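Local structure of prolyl-tRNA synthetase (Giardia lamblia ATCC 50803, 3IAL) at residues S226-P231 and L236-I241; N326-T331 and I366-R371. The protein probably joins L-proline to tRNA(Pro) at the expense of ATP, as a class II aminoacyl-tRNA synthetase, and is seen here holding the prolyl-adenylate intermediate. All blocks are in the same frame, centred on the assembly; numbering follows the deposited sequence.

Interaction 1: S226-P231 and L236-I241. With PR8 (5'-O-[(R)-hydroxy{[(2S)-pyrrolidin-2-ylcarbonyl]oxy}phosphoryl]adenosine), chain H.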
ATOM      1  N   SER B 226      17.605  -7.071 -14.788  1.00 27.10           N
ATOM      2  CA  SER B 226      17.347  -6.094 -15.828  1.00 26.36           C
ATOM      3  C   SER B 226      18.253  -4.899 -15.560  1.00 27.66           C
ATOM      4  O   SER B 226      18.039  -4.146 -14.602  1.00 28.48           O
ATOM      5  CB  SER B 226      15.880  -5.670 -15.837  1.00 26.62           C
ATOM      6  OG  SER B 226      15.639  -4.745 -16.893  1.00 27.51           O
ATOM      7  N   ASP B 227      19.287  -4.759 -16.389  1.00 24.08           N
ATOM      8  CA  ASP B 227      20.203  -3.625 -16.325  1.00 25.33           C
ATOM      9  C   ASP B 227      19.749  -2.545 -17.308  1.00 24.40           C
ATOM     10  O   ASP B 227      19.826  -2.736 -18.516  1.00 26.27           O
ATOM     11  CB  ASP B 227      21.624  -4.068 -16.686  1.00 23.17           C
ATOM     12  CG  ASP B 227      22.361  -4.678 -15.528  1.00 24.55           C
ATOM     13  OD1 ASP B 227      21.921  -4.524 -14.366  1.00 24.08           O
ATOM     14  OD2 ASP B 227      23.416  -5.297 -15.777  1.00 26.26           O
ATOM     15  N   VAL B 228      19.288  -1.416 -16.785  1.00 24.08           N
ATOM     16  CA  VAL B 228      18.676  -0.384 -17.614  1.00 24.70           C
ATOM     17  C   VAL B 228      19.684   0.721 -17.917  1.00 23.95           C
ATOM     18  O   VAL B 228      20.251   1.301 -17.010  1.00 24.23           O
ATOM     19  CB  VAL B 228      17.455   0.222 -16.918  1.00 25.00           C
ATOM     20  CG1 VAL B 228      16.931   1.432 -17.695  1.00 25.99           C
ATOM     21  CG2 VAL B 228      16.360  -0.835 -16.748  1.00 26.72           C
ATOM     22  N   VAL B 229      19.896   1.013 -19.193  1.00 22.58           N
ATOM     23  CA  VAL B 229      20.757   2.125 -19.574  1.00 23.88           C
ATOM     24  C   VAL B 229      20.104   3.466 -19.206  1.00 24.52           C
ATOM     25  O   VAL B 229      18.990   3.768 -19.634  1.00 24.96           O
ATOM     26  CB  VAL B 229      21.086   2.121 -21.069  1.00 24.27           C
ATOM     27  CG1 VAL B 229      21.991   3.307 -21.399  1.00 22.89           C
ATOM     28  CG2 VAL B 229      21.735   0.799 -21.471  1.00 19.79           C
ATOM     29  N   MET B 230      20.816   4.251 -18.400  1.00 25.76           N
ATOM     30  CA  MET B 230      20.369   5.574 -17.980  1.00 25.14           C
ATOM     31  C   MET B 230      20.983   6.648 -18.885  1.00 25.85           C
ATOM     32  O   MET B 230      21.963   6.373 -19.587  1.00 25.35           O
ATOM     33  CB  MET B 230      20.769   5.803 -16.525  1.00 25.15           C
ATOM     34  CG  MET B 230      20.074   4.839 -15.562  1.00 27.78           C
ATOM     35  SD  MET B 230      18.355   5.292 -15.269  1.00 29.74           S
ATOM     36  CE  MET B 230      18.578   6.720 -14.223  1.00 24.74           C
ATOM     37  N   PRO B 231      20.414   7.870 -18.880  1.00 26.84           N
ATOM     38  CA  PRO B 231      20.898   8.922 -19.794  1.00 27.56           C
ATOM     39  C   PRO B 231      22.371   9.301 -19.641  1.00 25.76           C
ATOM     40  O   PRO B 231      22.948   9.816 -20.580  1.00 27.40           O
ATOM     41  CB  PRO B 231      19.999  10.125 -19.472  1.00 27.17           C
ATOM     42  CG  PRO B 231      18.767   9.536 -18.893  1.00 29.75           C
ATOM     43  CD  PRO B 231      19.193   8.290 -18.164  1.00 28.34           C
ATOM     44  N   LEU B 236      21.632   0.804 -14.552  1.00 25.93           N
ATOM     45  CA  LEU B 236      21.042   0.695 -13.236  1.00 26.35           C
ATOM     46  C   LEU B 236      20.341  -0.653 -13.127  1.00 25.91           C
ATOM     47  O   LEU B 236      19.455  -0.948 -13.928  1.00 27.34           O
ATOM     48  CB  LEU B 236      20.027   1.833 -13.064  1.00 27.00           C
ATOM     49  CG  LEU B 236      19.367   1.991 -11.694  1.00 30.87           C
ATOM     50  CD1 LEU B 236      20.422   2.331 -10.643  1.00 22.13           C
ATOM     51  CD2 LEU B 236      18.282   3.059 -11.752  1.00 31.71           C
ATOM     52  N   GLN B 237      20.726  -1.478 -12.151  1.00 26.58           N
ATOM     53  CA  GLN B 237      20.042  -2.753 -11.928  1.00 25.19           C
ATOM     54  C   GLN B 237      18.684  -2.456 -11.328  1.00 25.38           C
ATOM     55  O   GLN B 237      18.582  -1.971 -10.201  1.00 27.53           O
ATOM     56  CB  GLN B 237      20.822  -3.698 -11.009  1.00 27.87           C
ATOM     57  CG  GLN B 237      20.129  -5.043 -10.816  1.00 26.32           C
ATOM     58  CD  GLN B 237      20.798  -5.931  -9.791  1.00 30.36           C
ATOM     59  OE1 GLN B 237      22.013  -6.093  -9.796  1.00 30.57           O
ATOM     60  NE2 GLN B 237      20.000  -6.524  -8.912  1.00 28.70           N
ATOM     61  N   THR B 238      17.644  -2.776 -12.082  1.00 25.26           N
ATOM     62  CA  THR B 238      16.284  -2.311 -11.807  1.00 25.31           C
ATOM     63  C   THR B 238      15.312  -3.465 -11.543  1.00 26.83           C
ATOM     64  O   THR B 238      14.189  -3.249 -11.100  1.00 30.53           O
ATOM     65  CB  THR B 238      15.823  -1.439 -12.994  1.00 26.10           C
ATOM     66  OG1 THR B 238      16.754  -0.356 -13.144  1.00 23.36           O
ATOM     67  CG2 THR B 238      14.414  -0.876 -12.804  1.00 22.90           C
ATOM     68  N   ALA B 239      15.747  -4.691 -11.815  1.00 25.46           N
ATOM     69  CA  ALA B 239      15.049  -5.875 -11.331  1.00 25.87           C
ATOM     70  C   ALA B 239      16.088  -6.898 -10.925  1.00 25.54           C
ATOM     71  O   ALA B 239      17.134  -7.003 -11.557  1.00 28.00           O
ATOM     72  CB  ALA B 239      14.141  -6.447 -12.400  1.00 23.03           C
ATOM     73  N   GLY B 240      15.795  -7.635  -9.861  1.00 24.12           N
ATOM     74  CA  GLY B 240      16.604  -8.775  -9.454  1.00 24.80           C
ATOM     75  C   GLY B 240      15.710  -9.975  -9.271  1.00 24.49           C
ATOM     76  O   GLY B 240      14.778  -9.940  -8.464  1.00 25.88           O
ATOM     77  N   ILE B 241      15.983 -11.028 -10.032  1.00 24.51           N
ATOM     78  CA  ILE B 241      15.144 -12.220 -10.065  1.00 26.37           C
ATOM     79  C   ILE B 241      16.044 -13.447  -9.851  1.00 26.63           C
ATOM     80  O   ILE B 241      16.922 -13.725 -10.664  1.00 29.29           O
ATOM     81  CB  ILE B 241      14.375 -12.280 -11.415  1.00 26.86           C
ATOM     82  CG1 ILE B 241      13.265 -11.229 -11.419  1.00 25.61           C
ATOM     83  CG2 ILE B 241      13.796 -13.661 -11.678  1.00 27.83           C
ATOM     84  CD1 ILE B 241      12.582 -11.020 -12.766  1.00 26.31           C
TER
HETATM   85  C   PR8 H 601      16.905  -9.055  -3.812  1.00 41.68           C
HETATM   86  N   PR8 H 601      15.658 -10.208  -2.093  1.00 37.95           N
HETATM   87  O   PR8 H 601      17.174  -8.260  -2.909  1.00 39.80           O
HETATM   88  P   PR8 H 601      18.161  -7.623  -5.408  0.70 54.76           P
HETATM   89  N1  PR8 H 601      18.347   1.905  -3.521  0.70 38.84           N
HETATM   90  C2  PR8 H 601      17.304   1.709  -4.320  0.70 36.35           C
HETATM   91  N3  PR8 H 601      17.023   0.512  -4.840  0.70 36.19           N
HETATM   92  C4  PR8 H 601      17.787  -0.548  -4.581  0.70 40.17           C
HETATM   93  C5  PR8 H 601      18.894  -0.379  -3.756  0.70 44.07           C
HETATM   94  C6  PR8 H 601      19.164   0.877  -3.220  0.70 44.75           C
HETATM   95  N6  PR8 H 601      20.216   1.054  -2.420  0.70 47.85           N
HETATM   96  N7  PR8 H 601      19.491  -1.559  -3.645  0.70 45.67           N
HETATM   97  C8  PR8 H 601      18.797  -2.440  -4.369  0.70 49.61           C
HETATM   98  N9  PR8 H 601      17.756  -1.829  -4.952  0.70 48.94           N
HETATM   99  CA  PR8 H 601      15.998 -10.251  -3.526  1.00 37.84           C
HETATM  100  CB  PR8 H 601      14.699 -10.080  -4.295  1.00 35.99           C
HETATM  101  CD  PR8 H 601      14.209 -10.344  -1.983  1.00 37.80           C
HETATM  102  CG  PR8 H 601      13.691  -9.621  -3.232  1.00 35.60           C
HETATM  103  C1' PR8 H 601      16.759  -2.504  -5.844  0.70 52.31           C
HETATM  104  O10 PR8 H 601      17.368  -8.992  -5.089  1.00 43.66           O
HETATM  105  O1P PR8 H 601      19.498  -7.556  -4.765  0.70 56.60           O
HETATM  106  C2' PR8 H 601      17.376  -2.953  -7.191  0.70 54.66           C
HETATM  107  O2' PR8 H 601      16.450  -2.709  -8.260  0.70 47.98           O
HETATM  108  O2P PR8 H 601      18.302  -7.588  -7.007  0.70 58.29           O
HETATM  109  C3' PR8 H 601      17.490  -4.451  -7.024  0.70 55.14           C
HETATM  110  O3' PR8 H 601      17.494  -5.094  -8.300  0.70 53.41           O
HETATM  111  C4' PR8 H 601      16.163  -4.674  -6.323  0.70 55.14           C
HETATM  112  O4' PR8 H 601      16.263  -3.736  -5.228  0.70 53.59           O
HETATM  113  C5' PR8 H 601      16.081  -6.113  -5.861  0.70 54.00           C
HETATM  114  O5' PR8 H 601      17.172  -6.417  -5.014  0.70 54.92           O
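V228 and L236 exchange two backbone hydrogen bonds in an antiparallel β-hairpin of the class II synthetase core: V228 N to L236 O (2.9 Å, 178° at the hydrogen) and L236 N to V228 O (2.9 Å). L236 O takes a second bond, from T238 OG1 at 2.9 Å; V228 N and this hydroxyl reach it from opposite faces of the carbonyl plane. T238 N continues the ladder with a 2.9 Å bond to S226 O. Q237 faces prolyl-adenylate (PR8). Its CG stands anti to the backbone N (chi1 -178°) and the chain runs out extended, which carries NE2 to the ribose, where it gives PR8 O3' a 2.9 Å hydrogen bond, beside the phosphate oxygen O2P. PR8 O2' in turn donates to Q237 O (3.0 Å), a carbonyl that R276 also binds. On the same sheet face, D227 OD1 lies 3.6 Å from Q237 CB; R211 bonds both D227 OD1 and Q237 OE1, while R487 pairs with D227 OD2. Apolar packing is slight: V228, on the other face with L236, touches T238 through CG2, and M230, in the loop beyond the strand, brings CG to 3.9 Å from L236 CB. Both ribose hydroxyls are thus read by one residue, Q237, whose amide is probably oriented by R211 and, through it, by the carboxylate of D227.

Interaction 2: N326-T331 and I366-R371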
ATOM      1  N   ASN B 326     -16.136  21.819 -17.569  1.00 42.48           N
ATOM      2  CA  ASN B 326     -16.648  20.857 -16.584  1.00 43.23           C
ATOM      3  C   ASN B 326     -17.271  19.615 -17.226  1.00 42.91           C
ATOM      4  O   ASN B 326     -17.050  18.503 -16.758  1.00 40.79           O
ATOM      5  CB  ASN B 326     -17.662  21.525 -15.640  1.00 43.24           C
ATOM      6  CG  ASN B 326     -17.017  22.540 -14.698  1.00 43.66           C
ATOM      7  OD1 ASN B 326     -15.876  22.382 -14.285  1.00 43.85           O
ATOM      8  ND2 ASN B 326     -17.763  23.583 -14.348  1.00 48.55           N
ATOM      9  N   GLU B 327     -18.040  19.806 -18.295  1.00 43.61           N
ATOM     10  CA  GLU B 327     -18.629  18.684 -19.032  1.00 44.56           C
ATOM     11  C   GLU B 327     -17.564  17.805 -19.689  1.00 43.76           C
ATOM     12  O   GLU B 327     -17.744  16.590 -19.797  1.00 42.33           O
ATOM     13  CB  GLU B 327     -19.601  19.177 -20.107  1.00 46.39           C
ATOM     14  CG  GLU B 327     -20.845  19.875 -19.576  1.00 49.74           C
ATOM     15  CD  GLU B 327     -21.705  20.441 -20.694  1.00 54.57           C
ATOM     16  OE1 GLU B 327     -21.874  19.748 -21.722  1.00 55.76           O
ATOM     17  OE2 GLU B 327     -22.205  21.579 -20.551  1.00 57.97           O
ATOM     18  N   ILE B 328     -16.477  18.423 -20.156  1.00 42.30           N
ATOM     19  CA  ILE B 328     -15.327  17.675 -20.657  1.00 41.13           C
ATOM     20  C   ILE B 328     -14.673  16.905 -19.505  1.00 40.09           C
ATOM     21  O   ILE B 328     -14.454  15.700 -19.607  1.00 38.49           O
ATOM     22  CB  ILE B 328     -14.289  18.595 -21.332  1.00 41.42           C
ATOM     23  CG1 ILE B 328     -14.847  19.153 -22.647  1.00 43.38           C
ATOM     24  CG2 ILE B 328     -13.002  17.844 -21.613  1.00 37.35           C
ATOM     25  CD1 ILE B 328     -13.872  20.056 -23.393  1.00 39.53           C
ATOM     26  N   ALA B 329     -14.389  17.598 -18.404  1.00 38.23           N
ATOM     27  CA  ALA B 329     -13.791  16.952 -17.237  1.00 37.62           C
ATOM     28  C   ALA B 329     -14.632  15.766 -16.737  1.00 37.40           C
ATOM     29  O   ALA B 329     -14.087  14.697 -16.463  1.00 38.25           O
ATOM     30  CB  ALA B 329     -13.561  17.965 -16.118  1.00 35.59           C
ATOM     31  N   ASP B 330     -15.946  15.954 -16.638  1.00 36.76           N
ATOM     32  CA  ASP B 330     -16.845  14.920 -16.115  1.00 39.72           C
ATOM     33  C   ASP B 330     -16.891  13.680 -17.010  1.00 39.60           C
ATOM     34  O   ASP B 330     -16.876  12.562 -16.511  1.00 38.14           O
ATOM     35  CB  ASP B 330     -18.264  15.472 -15.895  1.00 41.62           C
ATOM     36  CG  ASP B 330     -18.346  16.451 -14.721  1.00 46.20           C
ATOM     37  OD1 ASP B 330     -17.498  16.377 -13.806  1.00 48.67           O
ATOM     38  OD2 ASP B 330     -19.273  17.297 -14.712  1.00 49.57           O
ATOM     39  N   THR B 331     -16.948  13.886 -18.324  1.00 39.74           N
ATOM     40  CA  THR B 331     -16.865  12.786 -19.288  1.00 39.59           C
ATOM     41  C   THR B 331     -15.530  12.026 -19.173  1.00 40.37           C
ATOM     42  O   THR B 331     -15.516  10.797 -19.056  1.00 38.34           O
ATOM     43  CB  THR B 331     -17.044  13.309 -20.724  1.00 39.75           C
ATOM     44  OG1 THR B 331     -18.365  13.840 -20.869  1.00 40.67           O
ATOM     45  CG2 THR B 331     -16.836  12.200 -21.752  1.00 39.77           C
ATOM     46  N   ILE B 366      -5.656  20.282 -22.476  1.00 33.31           N
ATOM     47  CA  ILE B 366      -6.695  20.719 -23.364  1.00 31.65           C
ATOM     48  C   ILE B 366      -6.923  22.202 -23.067  1.00 32.56           C
ATOM     49  O   ILE B 366      -7.066  22.584 -21.908  1.00 32.21           O
ATOM     50  CB  ILE B 366      -8.003  19.932 -23.134  1.00 31.02           C
ATOM     51  CG1 ILE B 366      -7.769  18.424 -23.277  1.00 30.57           C
ATOM     52  CG2 ILE B 366      -9.089  20.392 -24.117  1.00 31.27           C
ATOM     53  CD1 ILE B 366      -8.996  17.582 -22.963  1.00 32.15           C
ATOM     54  N   GLU B 367      -6.939  23.028 -24.109  1.00 31.37           N
ATOM     55  CA  GLU B 367      -7.243  24.443 -23.965  1.00 33.07           C
ATOM     56  C   GLU B 367      -8.615  24.689 -24.574  1.00 32.63           C
ATOM     57  O   GLU B 367      -8.885  24.264 -25.689  1.00 30.78           O
ATOM     58  CB  GLU B 367      -6.187  25.299 -24.658  1.00 32.03           C
ATOM     59  CG  GLU B 367      -4.788  25.132 -24.066  1.00 37.73           C
ATOM     60  CD  GLU B 367      -3.718  25.920 -24.807  1.00 37.36           C
ATOM     61  OE1 GLU B 367      -4.065  26.807 -25.608  1.00 40.95           O
ATOM     62  OE2 GLU B 367      -2.522  25.656 -24.572  1.00 41.48           O
ATOM     63  N   VAL B 368      -9.474  25.355 -23.811  1.00 33.85           N
ATOM     64  CA  VAL B 368     -10.823  25.685 -24.230  1.00 33.28           C
ATOM     65  C   VAL B 368     -11.031  27.171 -23.975  1.00 35.20           C
ATOM     66  O   VAL B 368     -10.858  27.636 -22.849  1.00 35.89           O
ATOM     67  CB  VAL B 368     -11.859  24.888 -23.413  1.00 34.76           C
ATOM     68  CG1 VAL B 368     -13.264  25.165 -23.920  1.00 36.35           C
ATOM     69  CG2 VAL B 368     -11.544  23.382 -23.444  1.00 30.91           C
ATOM     70  N   GLY B 369     -11.376  27.915 -25.025  1.00 35.50           N
ATOM     71  CA  GLY B 369     -11.658  29.343 -24.918  1.00 35.48           C
ATOM     72  C   GLY B 369     -12.910  29.738 -25.686  1.00 35.58           C
ATOM     73  O   GLY B 369     -13.482  28.932 -26.419  1.00 32.09           O
ATOM     74  N   GLN B 370     -13.322  30.992 -25.519  1.00 37.95           N
ATOM     75  CA  GLN B 370     -14.554  31.500 -26.126  1.00 40.18           C
ATOM     76  C   GLN B 370     -14.574  31.277 -27.635  1.00 41.90           C
ATOM     77  O   GLN B 370     -15.541  30.740 -28.173  1.00 41.62           O
ATOM     78  CB  GLN B 370     -14.731  32.993 -25.806  1.00 40.54           C
ATOM     79  CG  GLN B 370     -15.962  33.642 -26.442  1.00 41.04           C
ATOM     80  CD  GLN B 370     -15.971  35.157 -26.315  1.00 42.77           C
ATOM     81  OE1 GLN B 370     -15.464  35.720 -25.343  1.00 42.07           O
ATOM     82  NE2 GLN B 370     -16.563  35.825 -27.301  1.00 44.56           N
ATOM     83  N   ARG B 371     -13.507  31.694 -28.311  1.00 44.94           N
ATOM     84  CA  ARG B 371     -13.434  31.608 -29.770  1.00 47.10           C
ATOM     85  C   ARG B 371     -13.560  30.164 -30.247  1.00 46.59           C
ATOM     86  O   ARG B 371     -14.409  29.852 -31.079  1.00 48.51           O
ATOM     87  CB  ARG B 371     -12.131  32.228 -30.283  1.00 49.09           C
ATOM     88  CG  ARG B 371     -11.948  32.141 -31.796  1.00 53.79           C
ATOM     89  CD  ARG B 371     -10.740  32.932 -32.273  1.00 57.43           C
ATOM     90  NE  ARG B 371     -10.080  32.276 -33.405  1.00 61.80           N
ATOM     91  CZ  ARG B 371      -9.199  31.276 -33.307  1.00 65.14           C
ATOM     92  NH1 ARG B 371      -8.837  30.784 -32.120  1.00 64.20           N
ATOM     93  NH2 ARG B 371      -8.670  30.761 -34.413  1.00 66.20           N
TER
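I328 of helix 315-334 lies over I366 and V368 of strand 364-369, a helix-on-sheet contact in the α/β anticodon-binding domain. The strand is the middle one of a five-stranded mixed sheet, parallel to 302-307 on one side and antiparallel to 377-382 on the other. Its backbone bonds go to those neighbours, I366 and V368 pairing with residues of 302-307 and E367 with I379, so what links the strand segment to the helix segment is apolar side-chain packing. The spacing agrees: the nearest pair of CA atoms, those of I328 and I366, is 9.5 Å apart, and side chains fill the interval.

I328 has the greatest buried area of the three and uses two branches. Its CG1 lies beside the backbone N and anti to the carbonyl carbon (chi1 -69°), with CD1 extended beyond it (chi2 -179°); this carries the long branch to V368, while the shorter CG2 branch is left to face I366. I366 and V368 are two residues apart in an extended strand, and both direct their CB toward the helix, whereas E367 between them has its carboxylate bonded to R365. The patch continues beyond the two segments: V398 and M399 of helix 395-399 and I304 of strand 302-307 also touch I328, and C378 touches both I366 and V368.

The contacts are of ordinary van der Waals length. I328 CG2 is 4.2 Å from I366 CD1, and I328 CD1 meets V368 CG2 tip to tip at 4.1 Å.

Interactions 1 and 2 are both buried, yet they share no helix or strand and belong to different domains: the first to the class II catalytic core, the second to the anticodon-binding domain. Their centres are 41 Å apart and their nearest atoms about 27 Å, so neither touches the other. Chemistry differs with the elements joined. Interaction 1 joins neighbouring strands of a hairpin, buries 340 Å² and is built on backbone hydrogen bonds, with the Q237 side chain and carbonyl turned to the ligand; it lies about 8 Å from the chain centre. Interaction 2, about 34 Å from that centre, brings a helix onto a strand across 34 intervening residues, buries 100 Å² and is purely apolar.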